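Local atomic coordinates of tRNA dimethylallyltransferase (Bacillus halodurans, PDB entry 3EXA), a protein that probably transfers a dimethylallyl group from dimethylallyl diphosphate onto adenine 37 of tRNAs that read codons beginning with uridine. Residues Lys4-Val9 with Gly92-Leu97; Pro189-Met194 with Gly307-Lys312; Lys244-Tyr249 with Glu257-Thr262. All coordinates share one frame; numbering follows the deposited sequence.

Interaction 1: Lys4-Val9 with Gly92-Leu97; sequences KLVAIV and GRLPFL
Val6 pairs with Phe96 and Ala7 with Leu97 in a parallel beta ladder that joins strand 4-9 to strand 94-98 in the buried middle of the sheet. The short strand axes approach to 4.7 Å, and three backbone hydrogen bonds define the register: Val6 N to Pro95 O (3.1 Å), Leu97 N to Val6 O (2.8 Å) and Ile8 N to Leu97 O (2.9 Å), all with N-H...O angles of 165° or more. Phe96 and Val6 lie side by side on one face of the sheet. Chi1 (-87°) places the Phe96 ring alongside Val6 and chi2 (-96°) turns a face to it; Val6 CB sits 4.0 Å from the ring centroid, a CH-pi contact displaced toward the rim. Ile8 CD1 meets the same ring at its edge, while Val6 CG2 touches Leu94 CD2 at 3.7 Å. On the other face, Leu5 CD1 packs against Leu97 CB (4.2 Å) and Pro95 CG. Helix 16-25 covers the Phe96 side through Leu23, and helix 74-90 the Leu97 side through Phe77. Such a three-layered core, with strand 4-9 running into Gly10-Thr17, the predicted ATP-binding loop, is characteristic of the P-loop NTPase fold.

Interaction 2: Pro189-Met194 with Gly307-Lys312; sequences PYNLVM and GKLEEK
Asn191 carries its CG anti to the backbone N (chi1 173°), which sends the amide across to helix 294-317, where bends at chi3 and chi4 of Lys312 carry its NZ to water 1. Asn191 ND2 reaches the backbone carbonyl oxygen of Leu309 in a weak hydrogen bond of 3.4 Å, with an N-H...O angle of 158°. Beside it Val193 supplies the apolar part: Val193 CG2 meets Leu309 CD2 at 3.5 Å, the two side chains crossing at a slant. Val193 CG2 also lies 3.7 Å from Lys308 CD. The Lys308 chain is extended throughout and runs past Val193 in the opposite direction, so its methylenes cover the valine while it carries its ammonium on toward Met194. There water 2 accepts from Lys308 NZ at 2.9 Å and donates to Met194 O at 2.7 Å. Water 1 plays a different part, accepting both from Lys312 NZ and from Leu192 N, each at 3.1 Å. The strand and helix segments run nearly antiparallel, at 156°, with axes 8.5 Å apart, and Phe304 of the same helix adds to the cover over Val193. Asn191 OD1 is buried with no polar partner in the model; its closeness to Lys312 CE is doubtful and carries no weight. Chemically, then, the helix is held to the strand by a small apolar centre, lysine methylenes and one weak direct hydrogen bond, while the two waters serve the Lys308 and Lys312 ammonium groups and the strand backbone at Leu192 N and Met194 O; no salt bridge joins the two segments.

Interaction 3: Lys244-Tyr249 with Glu257-Thr262; sequences KEMYDY and EEAIDT
Glu245 and Ala259 mark the closest backbone approach, their CA atoms 5.3 Å apart, where two helical segments run antiparallel at 165° with axes 8.8 Å from each other. A residue as small as alanine is consistent with this close spacing: Ala259 CB points at the opposing helix and fits among Glu245 O, Met246 CE and Tyr249 CB. The tightest of these is Met246 CE (a selenomethionine in the crystal), 3.5 Å from Ala259 CB. The Met246 side chain starts away from the partner helix, but bends at chi2 (-55°) and chi3 bring the methyl back over the alanine. Tyr249 touches Ala259 CB with its own CB, at 4.1 Å. Farther along, Glu245 CG meets Thr262 CG2 at 4.0 Å, while the carboxylate goes on to Asn266 through OE2. Thr262 OG1 turns back to its own helix and donates to Glu258 O at 3.0 Å; that oxygen also accepts from Thr262 N, the two donors arriving from opposite faces of the carbonyl plane. A glycine in place of Thr262 would probably leave the Glu245 methylene without its methyl neighbour and Glu258 O with one donor fewer. No hydrogen bond crosses between the segments, so the contact rests on apolar touches round one small residue, as in a helical hairpin: helices 244-251 and 256-279 are consecutive, joined by a short turn.

Interactions 1 and 2 share the parallel sheet: strand 4-9 lies between strands 94-98 and 191-198, and the two contacts touch, with centres about 10 Å apart. Leu5 N to Asn191 O (3.0 Å) and Ala7 N to Val193 O (2.9 Å) are probable hydrogen bonds between them. Interaction 3 lies on the opposite side of the chain's centre, about 36 Å from interaction 1 and about 43 Å from interaction 2 between centres. In sequence, interaction 1 comes first, and interaction 3 falls between the two segments of interaction 2. Interactions 1 and 2 thus belong to the P-loop-type sheet core, interaction 3 to a separate helical region beginning at residues 239-244, which probably contact tRNA.

Interaction 1: Lys4-Val9 with Gly92-Leu97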
loop_
_atom_site.group_PDB
_atom_site.type_symbol
_atom_site.label_atom_id
_atom_site.label_comp_id
_atom_site.label_asym_id
_atom_site.label_seq_id
_atom_site.Cartn_x
_atom_site.Cartn_y
_atom_site.Cartn_z
ATOM N N LYS A 4 5.782 -32.767 8.151
ATOM C CA LYS A 4 5.985 -33.510 6.910
ATOM C C LYS A 4 4.887 -33.215 5.896
ATOM O O LYS A 4 3.713 -33.136 6.251
ATOM C CB LYS A 4 6.002 -35.011 7.190
ATOM C CG LYS A 4 7.143 -35.479 8.063
ATOM C CD LYS A 4 7.037 -36.971 8.317
ATOM C CE LYS A 4 8.122 -37.438 9.274
ATOM N NZ LYS A 4 7.951 -38.866 9.679
ATOM N N LEU A 5 5.272 -33.071 4.630
ATOM C CA LEU A 5 4.312 -32.786 3.570
ATOM C C LEU A 5 4.686 -33.447 2.252
ATOM O O LEU A 5 5.773 -33.217 1.717
ATOM C CB LEU A 5 4.209 -31.281 3.358
ATOM C CG LEU A 5 3.413 -30.799 2.154
ATOM C CD1 LEU A 5 2.019 -31.411 2.139
ATOM C CD2 LEU A 5 3.342 -29.287 2.217
ATOM N N VAL A 6 3.784 -34.271 1.725
ATOM C CA VAL A 6 4.032 -34.935 0.451
ATOM C C VAL A 6 3.284 -34.186 -0.647
ATOM O O VAL A 6 2.100 -33.895 -0.497
ATOM C CB VAL A 6 3.538 -36.407 0.453
ATOM C CG1 VAL A 6 3.777 -37.027 -0.924
ATOM C CG2 VAL A 6 4.264 -37.217 1.528
ATOM N N ALA A 7 3.970 -33.856 -1.741
ATOM C CA ALA A 7 3.314 -33.165 -2.847
ATOM C C ALA A 7 3.375 -34.021 -4.104
ATOM O O ALA A 7 4.422 -34.577 -4.434
ATOM C CB ALA A 7 3.966 -31.815 -3.102
ATOM N N ILE A 8 2.237 -34.152 -4.779
ATOM C CA ILE A 8 2.151 -34.917 -6.012
ATOM C C ILE A 8 1.701 -33.925 -7.068
ATOM O O ILE A 8 0.570 -33.448 -7.050
ATOM C CB ILE A 8 1.119 -36.057 -5.909
ATOM C CG1 ILE A 8 1.474 -36.975 -4.746
ATOM C CG2 ILE A 8 1.080 -36.847 -7.213
ATOM C CD1 ILE A 8 0.458 -38.057 -4.501
ATOM N N VAL A 9 2.607 -33.609 -7.981
ATOM C CA VAL A 9 2.343 -32.645 -9.032
ATOM C C VAL A 9 2.471 -33.312 -10.396
ATOM O O VAL A 9 3.014 -34.409 -10.505
ATOM C CB VAL A 9 3.359 -31.529 -8.960
ATOM C CG1 VAL A 9 3.383 -30.948 -7.547
ATOM C CG2 VAL A 9 4.731 -32.090 -9.322
ATOM N N GLY A 92 -2.402 -37.180 13.489
ATOM C CA GLY A 92 -1.406 -38.223 13.318
ATOM C C GLY A 92 -1.407 -38.792 11.910
ATOM O O GLY A 92 -1.003 -39.931 11.694
ATOM N N ARG A 93 -1.864 -37.986 10.957
ATOM C CA ARG A 93 -1.940 -38.380 9.560
ATOM C C ARG A 93 -0.917 -37.603 8.751
ATOM O O ARG A 93 -0.396 -36.580 9.205
ATOM C CB ARG A 93 -3.323 -38.057 9.004
ATOM C CG ARG A 93 -4.464 -38.630 9.794
ATOM C CD ARG A 93 -4.702 -40.054 9.402
ATOM N NE ARG A 93 -5.931 -40.571 9.983
ATOM C CZ ARG A 93 -7.149 -40.143 9.665
ATOM N NH1 ARG A 93 -7.302 -39.183 8.766
ATOM N NH2 ARG A 93 -8.219 -40.689 10.233
ATOM N N LEU A 94 -0.655 -38.079 7.539
ATOM C CA LEU A 94 0.294 -37.424 6.648
ATOM C C LEU A 94 -0.436 -36.607 5.580
ATOM O O LEU A 94 -1.196 -37.153 4.774
ATOM C CB LEU A 94 1.185 -38.473 5.983
ATOM C CG LEU A 94 2.142 -37.956 4.916
ATOM C CD1 LEU A 94 3.093 -36.936 5.522
ATOM C CD2 LEU A 94 2.903 -39.122 4.337
ATOM N N PRO A 95 -0.214 -35.283 5.560
ATOM C CA PRO A 95 -0.860 -34.404 4.582
ATOM C C PRO A 95 -0.299 -34.524 3.168
ATOM O O PRO A 95 0.915 -34.500 2.957
ATOM C CB PRO A 95 -0.639 -33.018 5.174
ATOM C CG PRO A 95 0.710 -33.154 5.781
ATOM C CD PRO A 95 0.611 -34.496 6.491
ATOM N N PHE A 96 -1.215 -34.641 2.212
ATOM C CA PHE A 96 -0.904 -34.780 0.791
ATOM C C PHE A 96 -1.441 -33.588 -0.026
ATOM O O PHE A 96 -2.643 -33.316 -0.022
ATOM C CB PHE A 96 -1.541 -36.079 0.260
ATOM C CG PHE A 96 -0.686 -37.315 0.430
ATOM C CD1 PHE A 96 0.116 -37.769 -0.619
ATOM C CD2 PHE A 96 -0.700 -38.036 1.620
ATOM C CE1 PHE A 96 0.899 -38.924 -0.487
ATOM C CE2 PHE A 96 0.079 -39.191 1.761
ATOM C CZ PHE A 96 0.880 -39.637 0.700
ATOM N N LEU A 97 -0.549 -32.878 -0.709
ATOM C CA LEU A 97 -0.941 -31.760 -1.557
ATOM C C LEU A 97 -0.902 -32.328 -2.970
ATOM O O LEU A 97 0.180 -32.595 -3.519
ATOM C CB LEU A 97 0.043 -30.591 -1.424
ATOM C CG LEU A 97 -0.288 -29.289 -2.174
ATOM C CD1 LEU A 97 -1.604 -28.723 -1.697
ATOM C CD2 LEU A 97 0.811 -28.284 -1.943
#

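Interaction 2: Pro189-Met194 with Gly307-Lys312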
loop_
_atom_site.group_PDB
_atom_site.type_symbol
_atom_site.label_atom_id
_atom_site.label_comp_id
_atom_site.label_asym_id
_atom_site.label_seq_id
_atom_site.Cartn_x
_atom_site.Cartn_y
_atom_site.Cartn_z
ATOM N N PRO A 189 9.725 -24.753 4.866
ATOM C CA PRO A 189 9.690 -25.030 6.299
ATOM C C PRO A 189 9.236 -26.460 6.587
ATOM O O PRO A 189 9.309 -26.910 7.726
ATOM C CB PRO A 189 8.686 -24.011 6.814
ATOM C CG PRO A 189 7.682 -23.993 5.706
ATOM C CD PRO A 189 8.597 -23.884 4.488
ATOM N N TYR A 190 8.752 -27.169 5.569
ATOM C CA TYR A 190 8.287 -28.548 5.767
ATOM C C TYR A 190 9.339 -29.610 5.420
ATOM O O TYR A 190 10.352 -29.325 4.772
ATOM C CB TYR A 190 7.039 -28.842 4.909
ATOM C CG TYR A 190 5.825 -27.978 5.164
ATOM C CD1 TYR A 190 5.529 -26.904 4.340
ATOM C CD2 TYR A 190 4.973 -28.240 6.238
ATOM C CE1 TYR A 190 4.419 -26.107 4.573
ATOM C CE2 TYR A 190 3.857 -27.448 6.486
ATOM C CZ TYR A 190 3.585 -26.379 5.647
ATOM O OH TYR A 190 2.487 -25.581 5.885
ATOM N N ASN A 191 9.084 -30.833 5.881
ATOM C CA ASN A 191 9.930 -31.980 5.563
ATOM C C ASN A 191 9.173 -32.415 4.317
ATOM O O ASN A 191 8.296 -33.281 4.377
ATOM C CB ASN A 191 9.819 -33.062 6.650
ATOM C CG ASN A 191 10.557 -34.344 6.286
ATOM O OD1 ASN A 191 10.913 -34.567 5.124
ATOM N ND2 ASN A 191 10.769 -35.202 7.279
ATOM N N LEU A 192 9.484 -31.767 3.201
ATOM C CA LEU A 192 8.795 -32.035 1.957
ATOM C C LEU A 192 9.447 -33.026 1.005
ATOM O O LEU A 192 10.672 -33.088 0.863
ATOM C CB LEU A 192 8.535 -30.713 1.223
ATOM C CG LEU A 192 7.743 -30.731 -0.101
ATOM C CD1 LEU A 192 7.092 -29.392 -0.308
ATOM C CD2 LEU A 192 8.666 -31.051 -1.272
ATOM N N VAL A 193 8.576 -33.811 0.377
ATOM C CA VAL A 193 8.927 -34.796 -0.627
ATOM C C VAL A 193 7.955 -34.483 -1.769
ATOM O O VAL A 193 6.729 -34.579 -1.623
ATOM C CB VAL A 193 8.714 -36.244 -0.129
ATOM C CG1 VAL A 193 8.975 -37.228 -1.261
ATOM C CG2 VAL A 193 9.660 -36.538 1.028
HETATM N N MSE A 194 8.516 -34.066 -2.895
HETATM C CA MSE A 194 7.729 -33.704 -4.053
HETATM C C MSE A 194 7.997 -34.680 -5.193
HETATM O O MSE A 194 9.142 -34.862 -5.599
HETATM C CB MSE A 194 8.104 -32.290 -4.480
HETATM C CG MSE A 194 6.992 -31.532 -5.158
HETATM SE SE MSE A 194 7.392 -29.645 -5.330
HETATM C CE MSE A 194 6.702 -29.380 -7.114
ATOM N N GLY A 307 10.726 -43.726 2.231
ATOM C CA GLY A 307 12.134 -43.656 2.584
ATOM C C GLY A 307 12.641 -42.238 2.787
ATOM O O GLY A 307 13.189 -41.924 3.844
ATOM N N LYS A 308 12.450 -41.370 1.796
ATOM C CA LYS A 308 12.931 -39.989 1.905
ATOM C C LYS A 308 12.366 -39.282 3.132
ATOM O O LYS A 308 13.082 -38.534 3.793
ATOM C CB LYS A 308 12.594 -39.188 0.643
ATOM C CG LYS A 308 13.302 -37.835 0.545
ATOM C CD LYS A 308 12.867 -37.088 -0.715
ATOM C CE LYS A 308 13.539 -35.713 -0.868
ATOM N NZ LYS A 308 13.092 -35.002 -2.107
ATOM N N LEU A 309 11.094 -39.509 3.445
ATOM C CA LEU A 309 10.503 -38.875 4.623
ATOM C C LEU A 309 11.244 -39.296 5.888
ATOM O O LEU A 309 11.511 -38.471 6.760
ATOM C CB LEU A 309 9.023 -39.236 4.753
ATOM C CG LEU A 309 8.065 -38.481 3.832
ATOM C CD1 LEU A 309 6.662 -39.044 3.989
ATOM C CD2 LEU A 309 8.104 -36.999 4.174
ATOM N N GLU A 310 11.578 -40.581 5.975
ATOM C CA GLU A 310 12.286 -41.120 7.132
ATOM C C GLU A 310 13.735 -40.673 7.237
ATOM O O GLU A 310 14.214 -40.401 8.333
ATOM C CB GLU A 310 12.269 -42.645 7.124
ATOM C CG GLU A 310 12.924 -43.250 8.355
ATOM C CD GLU A 310 12.185 -42.882 9.627
ATOM O OE1 GLU A 310 12.621 -43.300 10.725
ATOM O OE2 GLU A 310 11.161 -42.172 9.524
ATOM N N GLU A 311 14.451 -40.622 6.119
ATOM C CA GLU A 311 15.837 -40.200 6.197
ATOM C C GLU A 311 15.936 -38.702 6.483
ATOM O O GLU A 311 16.913 -38.249 7.084
ATOM C CB GLU A 311 16.599 -40.542 4.917
ATOM C CG GLU A 311 16.304 -39.619 3.773
ATOM C CD GLU A 311 17.223 -39.859 2.596
ATOM O OE1 GLU A 311 18.452 -39.902 2.804
ATOM O OE2 GLU A 311 16.716 -39.994 1.465
ATOM N N LYS A 312 14.934 -37.929 6.063
ATOM C CA LYS A 312 14.950 -36.491 6.327
ATOM C C LYS A 312 14.626 -36.303 7.800
ATOM O O LYS A 312 15.208 -35.454 8.470
ATOM C CB LYS A 312 13.922 -35.752 5.456
ATOM C CG LYS A 312 14.314 -35.659 3.986
ATOM C CD LYS A 312 13.182 -35.112 3.128
ATOM C CE LYS A 312 12.941 -33.628 3.349
ATOM N NZ LYS A 312 13.969 -32.788 2.677
HETATM O O HOH W 1 12.196 -30.245 2.748
HETATM O O HOH W 2 11.409 -35.687 -4.385
#

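Interaction 3: Lys244-Tyr249 with Glu257-Thr262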
loop_
_atom_site.group_PDB
_atom_site.type_symbol
_atom_site.label_atom_id
_atom_site.label_comp_id
_atom_site.label_asym_id
_atom_site.label_seq_id
_atom_site.Cartn_x
_atom_site.Cartn_y
_atom_site.Cartn_z
ATOM N N LYS A 244 -14.674 -21.329 -20.568
ATOM C CA LYS A 244 -14.629 -20.175 -21.452
ATOM C C LYS A 244 -14.925 -20.573 -22.900
ATOM O O LYS A 244 -15.611 -19.850 -23.606
ATOM C CB LYS A 244 -13.274 -19.451 -21.347
ATOM C CG LYS A 244 -12.102 -20.153 -21.987
ATOM C CD LYS A 244 -10.806 -19.341 -21.872
ATOM C CE LYS A 244 -9.625 -20.222 -22.308
ATOM N NZ LYS A 244 -8.291 -19.553 -22.281
ATOM N N GLU A 245 -14.445 -21.729 -23.338
ATOM C CA GLU A 245 -14.707 -22.151 -24.704
ATOM C C GLU A 245 -16.204 -22.304 -24.939
ATOM O O GLU A 245 -16.733 -21.884 -25.974
ATOM C CB GLU A 245 -14.008 -23.464 -25.008
ATOM C CG GLU A 245 -12.494 -23.390 -24.918
ATOM C CD GLU A 245 -11.957 -23.526 -23.508
ATOM O OE1 GLU A 245 -12.702 -23.988 -22.606
ATOM O OE2 GLU A 245 -10.768 -23.191 -23.305
HETATM N N MSE A 246 -16.897 -22.903 -23.982
HETATM C CA MSE A 246 -18.334 -23.068 -24.121
HETATM C C MSE A 246 -19.013 -21.692 -24.127
HETATM O O MSE A 246 -19.976 -21.471 -24.861
HETATM C CB MSE A 246 -18.885 -23.943 -22.992
HETATM C CG MSE A 246 -18.410 -25.389 -23.055
HETATM SE SE MSE A 246 -18.791 -26.271 -24.771
HETATM C CE MSE A 246 -16.967 -26.385 -25.454
ATOM N N TYR A 247 -18.510 -20.756 -23.331
ATOM C CA TYR A 247 -19.109 -19.431 -23.309
ATOM C C TYR A 247 -19.034 -18.741 -24.678
ATOM O O TYR A 247 -19.976 -18.057 -25.085
ATOM C CB TYR A 247 -18.469 -18.563 -22.226
ATOM C CG TYR A 247 -19.177 -18.631 -20.889
ATOM C CD1 TYR A 247 -19.451 -17.465 -20.178
ATOM C CD2 TYR A 247 -19.573 -19.849 -20.328
ATOM C CE1 TYR A 247 -20.099 -17.495 -18.947
ATOM C CE2 TYR A 247 -20.223 -19.888 -19.083
ATOM C CZ TYR A 247 -20.480 -18.694 -18.404
ATOM O OH TYR A 247 -21.125 -18.681 -17.184
ATOM N N ASP A 248 -17.929 -18.901 -25.398
ATOM C CA ASP A 248 -17.857 -18.302 -26.731
ATOM C C ASP A 248 -18.940 -18.935 -27.599
ATOM O O ASP A 248 -19.591 -18.253 -28.388
ATOM C CB ASP A 248 -16.488 -18.536 -27.376
ATOM C CG ASP A 248 -15.427 -17.618 -26.821
ATOM O OD1 ASP A 248 -15.582 -16.379 -26.916
ATOM O OD2 ASP A 248 -14.428 -18.131 -26.286
ATOM N N TYR A 249 -19.123 -20.247 -27.462
ATOM C CA TYR A 249 -20.153 -20.947 -28.227
ATOM C C TYR A 249 -21.534 -20.391 -27.868
ATOM O O TYR A 249 -22.324 -20.044 -28.747
ATOM C CB TYR A 249 -20.128 -22.456 -27.935
ATOM C CG TYR A 249 -21.421 -23.154 -28.314
ATOM C CD1 TYR A 249 -21.811 -23.261 -29.652
ATOM C CD2 TYR A 249 -22.281 -23.666 -27.333
ATOM C CE1 TYR A 249 -23.021 -23.855 -30.007
ATOM C CE2 TYR A 249 -23.496 -24.262 -27.678
ATOM C CZ TYR A 249 -23.857 -24.350 -29.020
ATOM O OH TYR A 249 -25.049 -24.920 -29.393
ATOM N N GLU A 257 -18.479 -27.335 -32.756
ATOM C CA GLU A 257 -17.298 -28.123 -33.090
ATOM C C GLU A 257 -16.027 -27.295 -32.904
ATOM O O GLU A 257 -14.973 -27.830 -32.539
ATOM C CB GLU A 257 -17.381 -28.654 -34.525
ATOM C CG GLU A 257 -17.922 -27.654 -35.511
ATOM C CD GLU A 257 -19.431 -27.734 -35.659
ATOM O OE1 GLU A 257 -19.893 -28.390 -36.613
ATOM O OE2 GLU A 257 -20.153 -27.160 -34.818
ATOM N N GLU A 258 -16.121 -25.990 -33.147
ATOM C CA GLU A 258 -14.976 -25.100 -32.971
ATOM C C GLU A 258 -14.626 -24.999 -31.491
ATOM O O GLU A 258 -13.451 -25.007 -31.133
ATOM C CB GLU A 258 -15.286 -23.705 -33.518
ATOM C CG GLU A 258 -14.592 -23.378 -34.833
ATOM C CD GLU A 258 -15.136 -22.111 -35.487
ATOM O OE1 GLU A 258 -14.619 -21.726 -36.557
ATOM O OE2 GLU A 258 -16.081 -21.505 -34.937
ATOM N N ALA A 259 -15.637 -24.911 -30.633
ATOM C CA ALA A 259 -15.393 -24.816 -29.196
ATOM C C ALA A 259 -14.687 -26.076 -28.691
ATOM O O ALA A 259 -13.643 -25.989 -28.039
ATOM C CB ALA A 259 -16.713 -24.596 -28.440
ATOM N N ILE A 260 -15.258 -27.240 -29.001
ATOM C CA ILE A 260 -14.688 -28.534 -28.604
ATOM C C ILE A 260 -13.242 -28.660 -29.071
ATOM O O ILE A 260 -12.371 -29.089 -28.317
ATOM C CB ILE A 260 -15.494 -29.719 -29.213
ATOM C CG1 ILE A 260 -16.906 -29.755 -28.632
ATOM C CG2 ILE A 260 -14.799 -31.042 -28.924
ATOM C CD1 ILE A 260 -17.836 -30.681 -29.379
ATOM N N ASP A 261 -12.988 -28.296 -30.319
ATOM C CA ASP A 261 -11.635 -28.380 -30.850
ATOM C C ASP A 261 -10.696 -27.430 -30.107
ATOM O O ASP A 261 -9.554 -27.782 -29.809
ATOM C CB ASP A 261 -11.641 -28.053 -32.342
ATOM C CG ASP A 261 -10.242 -27.951 -32.920
ATOM O OD1 ASP A 261 -9.624 -26.876 -32.810
ATOM O OD2 ASP A 261 -9.757 -28.952 -33.482
ATOM N N THR A 262 -11.189 -26.234 -29.793
ATOM C CA THR A 262 -10.401 -25.224 -29.090
ATOM C C THR A 262 -10.158 -25.608 -27.633
ATOM O O THR A 262 -9.089 -25.336 -27.075
ATOM C CB THR A 262 -11.089 -23.846 -29.169
ATOM O OG1 THR A 262 -11.025 -23.363 -30.521
ATOM C CG2 THR A 262 -10.405 -22.841 -28.237
#